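Local coordinates for protein ribonuclease (Nicotiana glutinosa, PDB 1IYB) that probably cleaves single-stranded RNA as a ribonuclease of the T2 family, and binds the guanine nucleotide GMP in its active-site cleft, at residues 44-49 / 99-104; 62-67 / 93-98; 161-166 / 176-181. All blocks are in the same frame, centred on the assembly; numbering follows the deposited sequence.

Contact 1 of 3, residues 44-49 / 99-104; sequences GLWPNN and EKHGTC. With 5GP (guanosine-5'-monophosphate), chain C.
Trp46 and His101 both carry CG anti to their own carbonyl carbon (chi1 -52° and -63°), which swings the indole off strand 41-48 and the imidazole off helix 91-102 into a face-to-face stack. The five-membered ring of Trp46 lies over the imidazole with centroids 3.6 Å apart and planes only 16° from parallel; Trp46 CD1 sits above the middle of the His101 ring, 3.2 Å from His101 CD2. Lys100 CG lies over the other face of the imidazole, which is thus held flat between indole and aliphatic chain. Polar partners meet its rim. His101 NE2 donates to O1P of the bound GMP at 3.2 Å and makes a second bond to O2P that is weak because it is bent, while His101 ND1 reaches a water at 2.7 Å that in turn donates to Pro47 O. The extended chain of Lys100 carries NZ to the same O1P, at 2.5 Å, so two basic side chains grip one phosphate oxygen. Next along the strand, Pro47 CD packs on His101 CB, and Pro47 CG lies 4.1 Å from Cys104 CB, whose sulfur is in a disulfide with Cys58. The indole itself is tied through NE1 to Glu97. Putting an alanine in place of Trp46 would probably leave His101 without its stacking partner, free to tilt away from the phosphate, and Glu97 without the indole N-H. A strand residue stacked on a helix histidine, with lysine and histidine facing a phosphate, is consistent with the phosphate site of T2 ribonucleases, whose helix carries the family's His-Glu-Trp-x-Lys-His-Gly active-site segment.

Contact 2 of 3, residues 62-67 / 93-98; sequences SPYDQS and FWSHEW. With 5GP (guanosine-5'-monophosphate), chain C.
Trp98 NE1 donates to Ser62 O across 2.9 Å, the one hydrogen bond between the two segments. The N-H points at the oxygen at 157°, and the acceptor lies almost in the indole plane, so the bond helps to set the rotation of the ring. Ser62 OG comes to the same rim, 3.4 Å from Trp98 CZ2. With CG anti to the backbone N (chi1 175°), Tyr64 lays its ring on the helix: Ser95 CA makes a CH-pi contact 3.9 Å from the centroid of the Tyr64 ring, and Ser95 CB touches the Tyr64 CD2 side. On the opposite face lies the backbone N of Gln66. The ring continues alongside Trp94, with Tyr64 OH 3.8 Å from Trp94 CE3, at the edge of the indole. Gln66 NE2 approaches that edge too; it gives a weak bond to Tyr64 OH and a hydrogen bond to Ser91. Trp94 NE1 is taken by Trp80 O. The helix turns another set of side chains to GMP. The guanine lies over one face of the Phe93 ring, Phe93 CE1 3.5 Å from C4 of the nucleotide. His96 NE2 donates to O5' of GMP at 2.8 Å, and Glu97 OE1 stands 2.5 Å from O2P. The chemistry is therefore divided between two sides of one helix. Aromatic packing and a single indole bond hold Tyr64 and Ser62 against Trp94, Ser95 and Trp98, whereas Phe93, His96 and Glu97 meet the base, the ester oxygen and the phosphate, consistent with His96 and Glu97 belonging to the catalytic centre, as in other T2 ribonucleases.

Contact 3 of 3, residues 161-166 / 176-181; sequences GIECNV and QIYICV
Strand 161-166 and segment 176-181 of strand 172-182 run antiparallel at 158° with axes 4.7 Å apart at closest approach, Gly161 facing Tyr178 and Glu163 facing Gln176 as hydrogen-bonded pairs around the non-hydrogen-bonded pair Ile162 and Ile177. Gly161 and Tyr178 exchange two nearly straight N-H...O bonds, each 2.8 Å between N and O; the pair of bonds joining Glu163 and Gln176 is slightly longer. Ile177 CA adds a C-H...O contact to Gly161 O. Beyond the backbone, Glu163 OE1 is the polar centre of one face. It accepts from Tyr178 OH at 2.6 Å and from Gln176 NE2 at 2.9 Å, the two donors coming from opposite faces of the carboxylate plane. Glu163 reaches both because CG is anti to the backbone N (chi1 -174°) and the chain runs on extended, crossing toward the edge of the tyrosine ring. The ring and carboxylate planes stand 53° apart. This double grip probably steadies the tyrosine hydroxyl and the glutamine amide, whose OE1 accepts from His43 ND1; Gln176 may thus help position that histidine of the nucleotide pocket. On the other face Ile162 and Ile177 lie side by side, Ile162 CD1 3.8 Å from Ile177 CG1. The isoleucines face helix 145-156, Ile162 on Leu145 and Lys149 and Ile177 on Ile152, while Gln176 and Tyr178 pack on Val14 of strand 10-16, which pairs with the far side of strand 172-182. The hairpin thus forms one edge of the four-stranded antiparallel sheet, with strand 161-166 outermost.

In the fold
Contacts 1 and 2 share helix 91-102 and lie with centres 12 Å apart, contact 2 being nested within the chain loop that contact 1 closes; contact 3 follows both in sequence. Strand 41-48 of contact 1 and the hairpin of contact 3 belong to the same four-stranded antiparallel sheet, at its two ends with strand 10-16 between, and the centres of these contacts are about 16 Å apart. They meet where the Trp46 indole packs near Tyr178 OH. Contacts 2 and 3 do not touch, their nearest atoms being about 7 Å apart. The helix is thus packed against strand 41-48 on one side and segment 62-67 on another, and GMP binds along it.

Contact 1 of 3, residues 44-49 / 99-104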
loop_
_atom_site.group_PDB
_atom_site.type_symbol
_atom_site.label_atom_id
_atom_site.label_comp_id
_atom_site.label_asym_id
_atom_site.label_seq_id
_atom_site.Cartn_x
_atom_site.Cartn_y
_atom_site.Cartn_z
ATOM N N GLY A 44 -3.160 8.414 -13.131
ATOM C CA GLY A 44 -4.373 7.784 -12.638
ATOM C C GLY A 44 -5.340 8.709 -11.920
ATOM O O GLY A 44 -5.053 9.892 -11.717
ATOM N N LEU A 45 -6.499 8.157 -11.564
ATOM C CA LEU A 45 -7.559 8.863 -10.831
ATOM C C LEU A 45 -7.571 8.122 -9.494
ATOM O O LEU A 45 -8.003 6.966 -9.408
ATOM C CB LEU A 45 -8.902 8.721 -11.557
ATOM C CG LEU A 45 -10.096 9.512 -11.011
ATOM C CD1 LEU A 45 -9.771 11.002 -10.955
ATOM C CD2 LEU A 45 -11.307 9.271 -11.908
ATOM N N TRP A 46 -7.097 8.796 -8.454
ATOM C CA TRP A 46 -6.936 8.171 -7.147
ATOM C C TRP A 46 -7.843 8.552 -5.990
ATOM O O TRP A 46 -7.802 9.686 -5.511
ATOM C CB TRP A 46 -5.507 8.395 -6.651
ATOM C CG TRP A 46 -4.400 8.019 -7.591
ATOM C CD1 TRP A 46 -4.484 7.217 -8.693
ATOM C CD2 TRP A 46 -3.019 8.386 -7.466
ATOM N NE1 TRP A 46 -3.241 7.060 -9.259
ATOM C CE2 TRP A 46 -2.324 7.766 -8.527
ATOM C CE3 TRP A 46 -2.301 9.178 -6.558
ATOM C CZ2 TRP A 46 -0.944 7.913 -8.706
ATOM C CZ3 TRP A 46 -0.933 9.325 -6.735
ATOM C CH2 TRP A 46 -0.268 8.694 -7.803
ATOM N N PRO A 47 -8.667 7.607 -5.513
ATOM C CA PRO A 47 -9.534 7.942 -4.377
ATOM C C PRO A 47 -8.614 8.255 -3.183
ATOM O O PRO A 47 -7.614 7.565 -2.969
ATOM C CB PRO A 47 -10.330 6.660 -4.171
ATOM C CG PRO A 47 -10.482 6.144 -5.573
ATOM C CD PRO A 47 -9.093 6.346 -6.152
ATOM N N ASN A 48 -8.951 9.288 -2.412
ATOM C CA ASN A 48 -8.134 9.697 -1.269
ATOM C C ASN A 48 -9.053 10.158 -0.142
ATOM O O ASN A 48 -10.226 10.452 -0.371
ATOM C CB ASN A 48 -7.215 10.864 -1.669
ATOM C CG ASN A 48 -5.891 10.866 -0.910
ATOM O OD1 ASN A 48 -4.939 10.191 -1.303
ATOM N ND2 ASN A 48 -5.826 11.628 0.183
ATOM N N ASN A 49 -8.508 10.228 1.070
ATOM C CA ASN A 49 -9.256 10.664 2.245
ATOM C C ASN A 49 -8.810 12.059 2.666
ATOM O O ASN A 49 -7.683 12.469 2.392
ATOM C CB ASN A 49 -9.023 9.685 3.396
ATOM C CG ASN A 49 -9.597 8.319 3.115
ATOM O OD1 ASN A 49 -9.020 7.293 3.504
ATOM N ND2 ASN A 49 -10.745 8.289 2.454
ATOM N N GLU A 99 -7.170 -1.810 -10.628
ATOM C CA GLU A 99 -7.166 -2.681 -9.462
ATOM C C GLU A 99 -6.739 -2.011 -8.163
ATOM O O GLU A 99 -7.320 -2.270 -7.110
ATOM C CB GLU A 99 -6.320 -3.920 -9.763
ATOM C CG GLU A 99 -6.903 -4.692 -10.943
ATOM C CD GLU A 99 -6.329 -6.084 -11.121
ATOM O OE1 GLU A 99 -6.794 -6.787 -12.049
ATOM O OE2 GLU A 99 -5.427 -6.473 -10.346
ATOM N N LYS A 100 -5.748 -1.130 -8.223
ATOM C CA LYS A 100 -5.297 -0.451 -7.010
ATOM C C LYS A 100 -6.165 0.739 -6.609
ATOM O O LYS A 100 -6.437 0.945 -5.424
ATOM C CB LYS A 100 -3.852 0.037 -7.166
ATOM C CG LYS A 100 -3.335 0.801 -5.944
ATOM C CD LYS A 100 -1.864 1.185 -6.083
ATOM C CE LYS A 100 -1.352 1.873 -4.817
ATOM N NZ LYS A 100 0.098 2.235 -4.893
ATOM N N HIS A 101 -6.608 1.515 -7.594
ATOM C CA HIS A 101 -7.394 2.715 -7.319
ATOM C C HIS A 101 -8.864 2.692 -7.754
ATOM O O HIS A 101 -9.756 3.048 -6.980
ATOM C CB HIS A 101 -6.694 3.915 -7.964
ATOM C CG HIS A 101 -5.328 4.194 -7.412
ATOM N ND1 HIS A 101 -5.126 4.682 -6.139
ATOM C CD2 HIS A 101 -4.098 4.073 -7.967
ATOM C CE1 HIS A 101 -3.830 4.851 -5.934
ATOM N NE2 HIS A 101 -3.185 4.489 -7.028
ATOM N N GLY A 102 -9.114 2.302 -9.001
ATOM C CA GLY A 102 -10.478 2.260 -9.499
ATOM C C GLY A 102 -11.449 1.463 -8.645
ATOM O O GLY A 102 -12.581 1.886 -8.411
ATOM N N THR A 103 -11.015 0.297 -8.182
ATOM C CA THR A 103 -11.879 -0.543 -7.363
ATOM C C THR A 103 -12.338 0.163 -6.088
ATOM O O THR A 103 -13.374 -0.186 -5.515
ATOM C CB THR A 103 -11.165 -1.848 -6.967
ATOM O OG1 THR A 103 -9.956 -1.532 -6.263
ATOM C CG2 THR A 103 -10.840 -2.678 -8.210
ATOM N N CYS A 104 -11.573 1.154 -5.642
ATOM C CA CYS A 104 -11.925 1.879 -4.429
ATOM C C CYS A 104 -12.996 2.940 -4.662
ATOM O O CYS A 104 -13.406 3.631 -3.727
ATOM C CB CYS A 104 -10.670 2.503 -3.808
ATOM S SG CYS A 104 -9.416 1.264 -3.322
HETATM P P 5GP C . 0.360 4.211 -8.173
HETATM O O1P 5GP C . -0.041 3.906 -6.797
HETATM O O2P 5GP C . -0.832 4.419 -9.086
HETATM O O3P 5GP C . 1.315 5.455 -8.203
HETATM O "O5'" 5GP C . 1.257 3.022 -8.856
HETATM C "C5'" 5GP C . 1.908 3.202 -10.168
HETATM C "C4'" 5GP C . 2.711 1.973 -10.658
HETATM O "O4'" 5GP C . 2.362 1.793 -12.103
HETATM C "C3'" 5GP C . 4.237 2.026 -10.682
HETATM O "O3'" 5GP C . 4.843 1.669 -9.449
HETATM C "C2'" 5GP C . 4.641 1.055 -11.796
HETATM O "O2'" 5GP C . 4.769 -0.302 -11.318
HETATM C "C1'" 5GP C . 3.515 1.218 -12.804
HETATM N N9 5GP C . 3.778 1.931 -14.094
HETATM C C8 5GP C . 3.748 1.452 -15.385
HETATM N N7 5GP C . 3.923 2.355 -16.328
HETATM C C5 5GP C . 4.084 3.536 -15.577
HETATM C C6 5GP C . 4.310 4.872 -16.049
HETATM O O6 5GP C . 4.411 5.262 -17.206
HETATM N N1 5GP C . 4.419 5.798 -14.964
HETATM C C2 5GP C . 4.317 5.441 -13.621
HETATM N N2 5GP C . 4.453 6.475 -12.766
HETATM N N3 5GP C . 4.104 4.188 -13.176
HETATM C C4 5GP C . 3.998 3.287 -14.213
HETATM O O HOH W 1 -6.872 5.128 -4.098
#

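Contact 2 of 3, residues 62-67 / 93-98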
loop_
_atom_site.group_PDB
_atom_site.type_symbol
_atom_site.label_atom_id
_atom_site.label_comp_id
_atom_site.label_asym_id
_atom_site.label_seq_id
_atom_site.Cartn_x
_atom_site.Cartn_y
_atom_site.Cartn_z
ATOM N N SER A 62 -13.083 -7.819 -8.681
ATOM C CA SER A 62 -13.386 -6.898 -9.764
ATOM C C SER A 62 -12.101 -6.681 -10.558
ATOM O O SER A 62 -11.560 -5.578 -10.603
ATOM C CB SER A 62 -13.891 -5.568 -9.214
ATOM O OG SER A 62 -14.089 -4.633 -10.259
ATOM N N PRO A 63 -11.590 -7.744 -11.190
ATOM C CA PRO A 63 -10.358 -7.628 -11.974
ATOM C C PRO A 63 -10.530 -6.775 -13.226
ATOM O O PRO A 63 -11.630 -6.651 -13.757
ATOM C CB PRO A 63 -10.025 -9.082 -12.300
ATOM C CG PRO A 63 -11.369 -9.699 -12.430
ATOM C CD PRO A 63 -12.126 -9.116 -11.255
ATOM N N TYR A 64 -9.433 -6.174 -13.679
ATOM C CA TYR A 64 -9.452 -5.352 -14.882
ATOM C C TYR A 64 -9.954 -6.202 -16.049
ATOM O O TYR A 64 -9.541 -7.355 -16.207
ATOM C CB TYR A 64 -8.039 -4.841 -15.176
ATOM C CG TYR A 64 -7.897 -4.075 -16.473
ATOM C CD1 TYR A 64 -8.521 -2.839 -16.655
ATOM C CD2 TYR A 64 -7.119 -4.580 -17.515
ATOM C CE1 TYR A 64 -8.370 -2.125 -17.844
ATOM C CE2 TYR A 64 -6.963 -3.874 -18.706
ATOM C CZ TYR A 64 -7.588 -2.649 -18.863
ATOM O OH TYR A 64 -7.420 -1.940 -20.032
ATOM N N ASP A 65 -10.846 -5.629 -16.851
ATOM C CA ASP A 65 -11.420 -6.313 -18.013
ATOM C C ASP A 65 -11.364 -5.340 -19.190
ATOM O O ASP A 65 -12.280 -4.541 -19.389
ATOM C CB ASP A 65 -12.873 -6.700 -17.721
ATOM C CG ASP A 65 -13.517 -7.474 -18.857
ATOM O OD1 ASP A 65 -14.721 -7.795 -18.744
ATOM O OD2 ASP A 65 -12.825 -7.763 -19.856
ATOM N N GLN A 66 -10.291 -5.409 -19.972
ATOM C CA GLN A 66 -10.130 -4.490 -21.090
ATOM C C GLN A 66 -11.283 -4.485 -22.091
ATOM O O GLN A 66 -11.512 -3.483 -22.763
ATOM C CB GLN A 66 -8.798 -4.746 -21.806
ATOM C CG GLN A 66 -8.502 -3.746 -22.921
ATOM C CD GLN A 66 -7.016 -3.550 -23.179
ATOM O OE1 GLN A 66 -6.585 -3.446 -24.329
ATOM N NE2 GLN A 66 -6.230 -3.476 -22.111
ATOM N N SER A 67 -12.026 -5.583 -22.186
ATOM C CA SER A 67 -13.146 -5.624 -23.124
ATOM C C SER A 67 -14.217 -4.588 -22.766
ATOM O O SER A 67 -14.955 -4.125 -23.637
ATOM C CB SER A 67 -13.768 -7.025 -23.165
ATOM O OG SER A 67 -14.429 -7.334 -21.952
ATOM N N PHE A 93 -0.294 -1.257 -17.115
ATOM C CA PHE A 93 -0.386 0.005 -16.394
ATOM C C PHE A 93 -1.857 0.313 -16.098
ATOM O O PHE A 93 -2.216 0.627 -14.961
ATOM C CB PHE A 93 0.256 1.110 -17.248
ATOM C CG PHE A 93 0.390 2.450 -16.558
ATOM C CD1 PHE A 93 0.422 2.554 -15.171
ATOM C CD2 PHE A 93 0.536 3.608 -17.317
ATOM C CE1 PHE A 93 0.601 3.792 -14.550
ATOM C CE2 PHE A 93 0.715 4.852 -16.709
ATOM C CZ PHE A 93 0.747 4.944 -15.319
ATOM N N TRP A 94 -2.707 0.202 -17.115
ATOM C CA TRP A 94 -4.133 0.473 -16.939
ATOM C C TRP A 94 -4.763 -0.500 -15.944
ATOM O O TRP A 94 -5.580 -0.107 -15.099
ATOM C CB TRP A 94 -4.857 0.402 -18.291
ATOM C CG TRP A 94 -4.228 1.300 -19.315
ATOM C CD1 TRP A 94 -3.621 2.501 -19.082
ATOM C CD2 TRP A 94 -4.122 1.063 -20.724
ATOM N NE1 TRP A 94 -3.137 3.025 -20.257
ATOM C CE2 TRP A 94 -3.430 2.165 -21.281
ATOM C CE3 TRP A 94 -4.542 0.029 -21.570
ATOM C CZ2 TRP A 94 -3.148 2.263 -22.647
ATOM C CZ3 TRP A 94 -4.262 0.128 -22.932
ATOM C CH2 TRP A 94 -3.570 1.239 -23.453
ATOM N N SER A 95 -4.376 -1.770 -16.036
ATOM C CA SER A 95 -4.906 -2.786 -15.129
ATOM C C SER A 95 -4.523 -2.442 -13.694
ATOM O O SER A 95 -5.346 -2.523 -12.787
ATOM C CB SER A 95 -4.355 -4.169 -15.483
ATOM O OG SER A 95 -4.799 -5.140 -14.546
ATOM N N HIS A 96 -3.265 -2.058 -13.499
ATOM C CA HIS A 96 -2.771 -1.691 -12.178
ATOM C C HIS A 96 -3.560 -0.521 -11.589
ATOM O O HIS A 96 -3.933 -0.538 -10.416
ATOM C CB HIS A 96 -1.288 -1.318 -12.259
ATOM C CG HIS A 96 -0.748 -0.719 -11.000
ATOM N ND1 HIS A 96 -0.507 -1.461 -9.865
ATOM C CD2 HIS A 96 -0.436 0.562 -10.685
ATOM C CE1 HIS A 96 -0.069 -0.665 -8.904
ATOM N NE2 HIS A 96 -0.018 0.568 -9.376
ATOM N N GLU A 97 -3.810 0.500 -12.398
ATOM C CA GLU A 97 -4.547 1.654 -11.911
ATOM C C GLU A 97 -5.982 1.296 -11.544
ATOM O O GLU A 97 -6.517 1.801 -10.553
ATOM C CB GLU A 97 -4.501 2.786 -12.945
ATOM C CG GLU A 97 -3.101 3.378 -13.104
ATOM C CD GLU A 97 -2.573 3.995 -11.813
ATOM O OE1 GLU A 97 -1.400 3.738 -11.461
ATOM O OE2 GLU A 97 -3.328 4.744 -11.157
ATOM N N TRP A 98 -6.614 0.419 -12.319
ATOM C CA TRP A 98 -7.976 0.034 -11.982
ATOM C C TRP A 98 -8.019 -0.794 -10.702
ATOM O O TRP A 98 -8.808 -0.519 -9.798
ATOM C CB TRP A 98 -8.644 -0.775 -13.103
ATOM C CG TRP A 98 -9.899 -1.436 -12.605
ATOM C CD1 TRP A 98 -10.049 -2.745 -12.235
ATOM C CD2 TRP A 98 -11.130 -0.783 -12.263
ATOM N NE1 TRP A 98 -11.288 -2.942 -11.674
ATOM C CE2 TRP A 98 -11.973 -1.755 -11.679
ATOM C CE3 TRP A 98 -11.599 0.532 -12.390
ATOM C CZ2 TRP A 98 -13.261 -1.454 -11.219
ATOM C CZ3 TRP A 98 -12.882 0.833 -11.930
ATOM C CH2 TRP A 98 -13.696 -0.159 -11.351
HETATM P P 5GP C . 0.360 4.211 -8.173
HETATM O O1P 5GP C . -0.041 3.906 -6.797
HETATM O O2P 5GP C . -0.832 4.419 -9.086
HETATM O O3P 5GP C . 1.315 5.455 -8.203
HETATM O "O5'" 5GP C . 1.257 3.022 -8.856
HETATM C "C5'" 5GP C . 1.908 3.202 -10.168
HETATM C "C4'" 5GP C . 2.711 1.973 -10.658
HETATM O "O4'" 5GP C . 2.362 1.793 -12.103
HETATM C "C3'" 5GP C . 4.237 2.026 -10.682
HETATM O "O3'" 5GP C . 4.843 1.669 -9.449
HETATM C "C2'" 5GP C . 4.641 1.055 -11.796
HETATM O "O2'" 5GP C . 4.769 -0.302 -11.318
HETATM C "C1'" 5GP C . 3.515 1.218 -12.804
HETATM N N9 5GP C . 3.778 1.931 -14.094
HETATM C C8 5GP C . 3.748 1.452 -15.385
HETATM N N7 5GP C . 3.923 2.355 -16.328
HETATM C C5 5GP C . 4.084 3.536 -15.577
HETATM C C6 5GP C . 4.310 4.872 -16.049
HETATM O O6 5GP C . 4.411 5.262 -17.206
HETATM N N1 5GP C . 4.419 5.798 -14.964
HETATM C C2 5GP C . 4.317 5.441 -13.621
HETATM N N2 5GP C . 4.453 6.475 -12.766
HETATM N N3 5GP C . 4.104 4.188 -13.176
HETATM C C4 5GP C . 3.998 3.287 -14.213
#

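Contact 3 of 3, residues 161-166 / 176-181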
loop_
_atom_site.group_PDB
_atom_site.type_symbol
_atom_site.label_atom_id
_atom_site.label_comp_id
_atom_site.label_asym_id
_atom_site.label_seq_id
_atom_site.Cartn_x
_atom_site.Cartn_y
_atom_site.Cartn_z
ATOM N N GLY A 161 -1.553 20.511 -6.976
ATOM C CA GLY A 161 -0.521 19.973 -6.112
ATOM C C GLY A 161 0.621 19.647 -7.058
ATOM O O GLY A 161 0.391 19.086 -8.134
ATOM N N ILE A 162 1.844 20.005 -6.684
ATOM C CA ILE A 162 3.003 19.750 -7.534
ATOM C C ILE A 162 3.987 18.786 -6.869
ATOM O O ILE A 162 4.403 19.003 -5.730
ATOM C CB ILE A 162 3.751 21.066 -7.857
ATOM C CG1 ILE A 162 2.771 22.113 -8.396
ATOM C CG2 ILE A 162 4.857 20.796 -8.866
ATOM C CD1 ILE A 162 2.073 21.717 -9.685
ATOM N N GLU A 163 4.356 17.727 -7.584
ATOM C CA GLU A 163 5.299 16.739 -7.067
ATOM C C GLU A 163 6.553 16.756 -7.923
ATOM O O GLU A 163 6.472 16.824 -9.150
ATOM C CB GLU A 163 4.697 15.332 -7.109
ATOM C CG GLU A 163 5.573 14.276 -6.450
ATOM C CD GLU A 163 5.154 12.858 -6.795
ATOM O OE1 GLU A 163 3.976 12.650 -7.150
ATOM O OE2 GLU A 163 6.006 11.950 -6.701
ATOM N N CYS A 164 7.707 16.681 -7.271
ATOM C CA CYS A 164 8.987 16.686 -7.964
ATOM C C CYS A 164 9.785 15.428 -7.677
ATOM O O CYS A 164 9.561 14.752 -6.676
ATOM C CB CYS A 164 9.827 17.889 -7.518
ATOM S SG CYS A 164 9.117 19.494 -7.989
ATOM N N ASN A 165 10.694 15.105 -8.587
ATOM C CA ASN A 165 11.598 13.982 -8.397
ATOM C C ASN A 165 12.957 14.515 -8.836
ATOM O O ASN A 165 13.085 15.705 -9.131
ATOM C CB ASN A 165 11.160 12.729 -9.184
ATOM C CG ASN A 165 11.355 12.842 -10.691
ATOM O OD1 ASN A 165 11.333 11.827 -11.392
ATOM N ND2 ASN A 165 11.526 14.050 -11.194
ATOM N N VAL A 166 13.975 13.668 -8.868
ATOM C CA VAL A 166 15.300 14.136 -9.247
ATOM C C VAL A 166 15.806 13.458 -10.510
ATOM O O VAL A 166 15.580 12.268 -10.712
ATOM C CB VAL A 166 16.312 13.884 -8.109
ATOM C CG1 VAL A 166 17.664 14.459 -8.477
ATOM C CG2 VAL A 166 15.802 14.500 -6.815
ATOM N N GLN A 176 5.024 15.379 -11.349
ATOM C CA GLN A 176 3.593 15.113 -11.466
ATOM C C GLN A 176 2.763 16.282 -10.960
ATOM O O GLN A 176 3.208 17.053 -10.105
ATOM C CB GLN A 176 3.205 13.845 -10.694
ATOM C CG GLN A 176 4.024 12.617 -11.061
ATOM C CD GLN A 176 3.362 11.325 -10.635
ATOM O OE1 GLN A 176 2.646 10.703 -11.413
ATOM N NE2 GLN A 176 3.588 10.922 -9.391
ATOM N N ILE A 177 1.556 16.412 -11.498
ATOM C CA ILE A 177 0.647 17.478 -11.111
ATOM C C ILE A 177 -0.683 16.863 -10.697
ATOM O O ILE A 177 -1.255 16.049 -11.425
ATOM C CB ILE A 177 0.457 18.478 -12.269
ATOM C CG1 ILE A 177 1.784 19.200 -12.521
ATOM C CG2 ILE A 177 -0.653 19.483 -11.939
ATOM C CD1 ILE A 177 1.736 20.238 -13.619
ATOM N N TYR A 178 -1.147 17.251 -9.511
ATOM C CA TYR A 178 -2.387 16.749 -8.919
ATOM C C TYR A 178 -3.510 17.785 -8.944
ATOM O O TYR A 178 -3.311 18.940 -8.565
ATOM C CB TYR A 178 -2.145 16.362 -7.452
ATOM C CG TYR A 178 -1.171 15.228 -7.195
ATOM C CD1 TYR A 178 0.129 15.253 -7.708
ATOM C CD2 TYR A 178 -1.535 14.156 -6.383
ATOM C CE1 TYR A 178 1.039 14.235 -7.411
ATOM C CE2 TYR A 178 -0.634 13.137 -6.078
ATOM C CZ TYR A 178 0.648 13.181 -6.594
ATOM O OH TYR A 178 1.535 12.175 -6.284
ATOM N N ILE A 179 -4.694 17.358 -9.371
ATOM C CA ILE A 179 -5.875 18.221 -9.412
ATOM C C ILE A 179 -6.964 17.447 -8.674
ATOM O O ILE A 179 -7.145 16.259 -8.921
ATOM C CB ILE A 179 -6.341 18.482 -10.862
ATOM C CG1 ILE A 179 -5.219 19.157 -11.656
ATOM C CG2 ILE A 179 -7.599 19.344 -10.860
ATOM C CD1 ILE A 179 -4.779 20.478 -11.088
ATOM N N CYS A 180 -7.687 18.102 -7.770
ATOM C CA CYS A 180 -8.719 17.393 -7.018
ATOM C C CYS A 180 -10.124 17.408 -7.619
ATOM O O CYS A 180 -10.561 18.402 -8.205
ATOM C CB CYS A 180 -8.733 17.892 -5.566
ATOM S SG CYS A 180 -7.234 17.332 -4.698
ATOM N N VAL A 181 -10.810 16.274 -7.484
ATOM C CA VAL A 181 -12.171 16.085 -7.985
ATOM C C VAL A 181 -13.035 15.638 -6.807
ATOM O O VAL A 181 -12.585 14.856 -5.971
ATOM C CB VAL A 181 -12.214 14.992 -9.080
ATOM C CG1 VAL A 181 -13.619 14.871 -9.651
ATOM C CG2 VAL A 181 -11.215 15.316 -10.177
#